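Local coordinates for protein neurotoxin (PDB 2QN0) that acts as the zinc-dependent light-chain protease of botulinum neurotoxin serotype C1, probably cleaving SNARE proteins of the nerve terminal, at residues 299-304 / 340-345. Sequence-based numbering, arbitrary orientation.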
loop_
_atom_site.group_PDB
_atom_site.type_symbol
_atom_site.label_atom_id
_atom_site.label_comp_id
_atom_site.label_asym_id
_atom_site.label_seq_id
_atom_site.Cartn_x
_atom_site.Cartn_y
_atom_site.Cartn_z
ATOM N N SER A 299 17.078 15.257 12.382
ATOM C CA SER A 299 17.074 16.411 11.495
ATOM C C SER A 299 15.665 17.010 11.430
ATOM O O SER A 299 15.505 18.227 11.328
ATOM C CB SER A 299 17.545 16.008 10.097
ATOM O OG SER A 299 17.606 17.133 9.239
ATOM N N ILE A 300 14.648 16.151 11.489
ATOM C CA ILE A 300 13.257 16.612 11.460
ATOM C C ILE A 300 12.952 17.385 12.745
ATOM O O ILE A 300 12.317 18.438 12.710
ATOM C CB ILE A 300 12.262 15.423 11.346
ATOM C CG1 ILE A 300 12.381 14.766 9.968
ATOM C CG2 ILE A 300 10.834 15.902 11.601
ATOM C CD1 ILE A 300 12.054 15.679 8.823
ATOM N N ALA A 301 13.408 16.860 13.881
ATOM C CA ALA A 301 13.180 17.525 15.162
ATOM C C ALA A 301 13.780 18.930 15.113
ATOM O O ALA A 301 13.189 19.887 15.617
ATOM C CB ALA A 301 13.809 16.720 16.296
ATOM N N LYS A 302 14.952 19.045 14.496
ATOM C CA LYS A 302 15.626 20.332 14.366
ATOM C C LYS A 302 14.755 21.283 13.549
ATOM O O LYS A 302 14.610 22.457 13.892
ATOM C CB LYS A 302 16.983 20.155 13.680
ATOM C CG LYS A 302 17.693 21.459 13.368
ATOM C CD LYS A 302 19.008 21.214 12.644
ATOM C CE LYS A 302 19.701 22.525 12.311
ATOM N NZ LYS A 302 19.984 23.324 13.537
ATOM N N ARG A 303 14.176 20.773 12.466
ATOM C CA ARG A 303 13.313 21.591 11.625
ATOM C C ARG A 303 12.125 22.086 12.441
ATOM O O ARG A 303 11.767 23.261 12.372
ATOM C CB ARG A 303 12.810 20.788 10.416
ATOM C CG ARG A 303 13.824 20.629 9.285
ATOM C CD ARG A 303 13.283 19.702 8.198
ATOM N NE ARG A 303 14.202 19.536 7.074
ATOM C CZ ARG A 303 14.232 20.318 5.998
ATOM N NH1 ARG A 303 13.392 21.338 5.884
ATOM N NH2 ARG A 303 15.098 20.070 5.024
ATOM N N LEU A 304 11.524 21.194 13.224
ATOM C CA LEU A 304 10.367 21.562 14.033
ATOM C C LEU A 304 10.671 22.671 15.035
ATOM O O LEU A 304 9.762 23.358 15.505
ATOM C CB LEU A 304 9.809 20.335 14.757
ATOM C CG LEU A 304 9.161 19.283 13.843
ATOM C CD1 LEU A 304 8.712 18.090 14.669
ATOM C CD2 LEU A 304 7.972 19.906 13.096
ATOM N N VAL A 340 11.986 20.604 20.801
ATOM C CA VAL A 340 11.604 19.257 20.399
ATOM C C VAL A 340 12.841 18.370 20.315
ATOM O O VAL A 340 13.791 18.688 19.600
ATOM C CB VAL A 340 10.915 19.265 19.018
ATOM C CG1 VAL A 340 10.505 17.848 18.631
ATOM C CG2 VAL A 340 9.693 20.180 19.050
ATOM N N THR A 341 12.823 17.256 21.040
ATOM C CA THR A 341 13.949 16.331 21.027
ATOM C C THR A 341 13.506 14.907 20.713
ATOM O O THR A 341 12.342 14.546 20.903
ATOM C CB THR A 341 14.680 16.318 22.383
ATOM O OG1 THR A 341 13.774 15.901 23.411
ATOM C CG2 THR A 341 15.211 17.708 22.715
ATOM N N VAL A 342 14.447 14.102 20.234
ATOM C CA VAL A 342 14.170 12.712 19.902
ATOM C C VAL A 342 14.552 11.808 21.069
ATOM O O VAL A 342 15.678 11.860 21.565
ATOM C CB VAL A 342 14.969 12.258 18.660
ATOM C CG1 VAL A 342 14.587 10.832 18.294
ATOM C CG2 VAL A 342 14.706 13.198 17.493
ATOM N N ASN A 343 13.606 10.991 21.513
ATOM C CA ASN A 343 13.849 10.051 22.600
ATOM C C ASN A 343 14.161 8.716 21.928
ATOM O O ASN A 343 13.311 8.155 21.238
ATOM C CB ASN A 343 12.601 9.934 23.479
ATOM C CG ASN A 343 12.755 8.905 24.584
ATOM O OD1 ASN A 343 12.878 7.709 24.323
ATOM N ND2 ASN A 343 12.748 9.369 25.829
ATOM N N ARG A 344 15.382 8.215 22.113
ATOM C CA ARG A 344 15.779 6.955 21.490
ATOM C C ARG A 344 14.857 5.788 21.816
ATOM O O ARG A 344 14.484 5.025 20.925
ATOM C CB ARG A 344 17.219 6.590 21.869
ATOM C CG ARG A 344 17.623 5.181 21.440
ATOM C CD ARG A 344 19.102 4.921 21.670
ATOM N NE ARG A 344 19.912 5.344 20.533
ATOM C CZ ARG A 344 19.993 4.677 19.385
ATOM N NH1 ARG A 344 19.313 3.550 19.221
ATOM N NH2 ARG A 344 20.751 5.135 18.399
ATOM N N ASN A 345 14.499 5.637 23.087
ATOM C CA ASN A 345 13.615 4.549 23.491
ATOM C C ASN A 345 12.322 4.561 22.680
ATOM O O ASN A 345 11.897 3.530 22.161
ATOM C CB ASN A 345 13.295 4.653 24.984
ATOM C CG ASN A 345 14.341 3.975 25.849
ATOM O OD1 ASN A 345 15.531 4.006 25.539
ATOM N ND2 ASN A 345 13.901 3.364 26.943
#
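The methyl of Ala-301 points from the last turns of helix 283-304 toward the extended residues 340-342, where two valines receive it. Its CB lies 3.8 Å from CG2 of Val-342. CG1 of Val-340 is 4.2 Å from the same CB, which also rests against the backbone, 3.8 Å from Val-340 O. With so short a side chain, the helix can come close: the CA atoms of Ala-301 and Val-340 are 5.7 Å apart. Val-342 reaches the alanine with the branch that stands beside its own backbone N. Beta-branched Val-340 carries two methyls on one CB and can face two partners: CG1, trans to the backbone N (chi1 -179°), turns to Ala-301, while CG2 meets CB of Leu-304 at 4.3 Å. Leu-304 offers only the base of its side chain here, its longer branch being left to pack on Leu-326 of helix 319-330. Residues 340-342, whose strand part pairs with strand 333-334, thus lie against helix 283-304. The side-chain contacts within the two segments are all aliphatic, which implies that burial of methyl groups holds them, while just past the helical segment Asn-305 OD1 adds a directional hydrogen bond from Val-340 N.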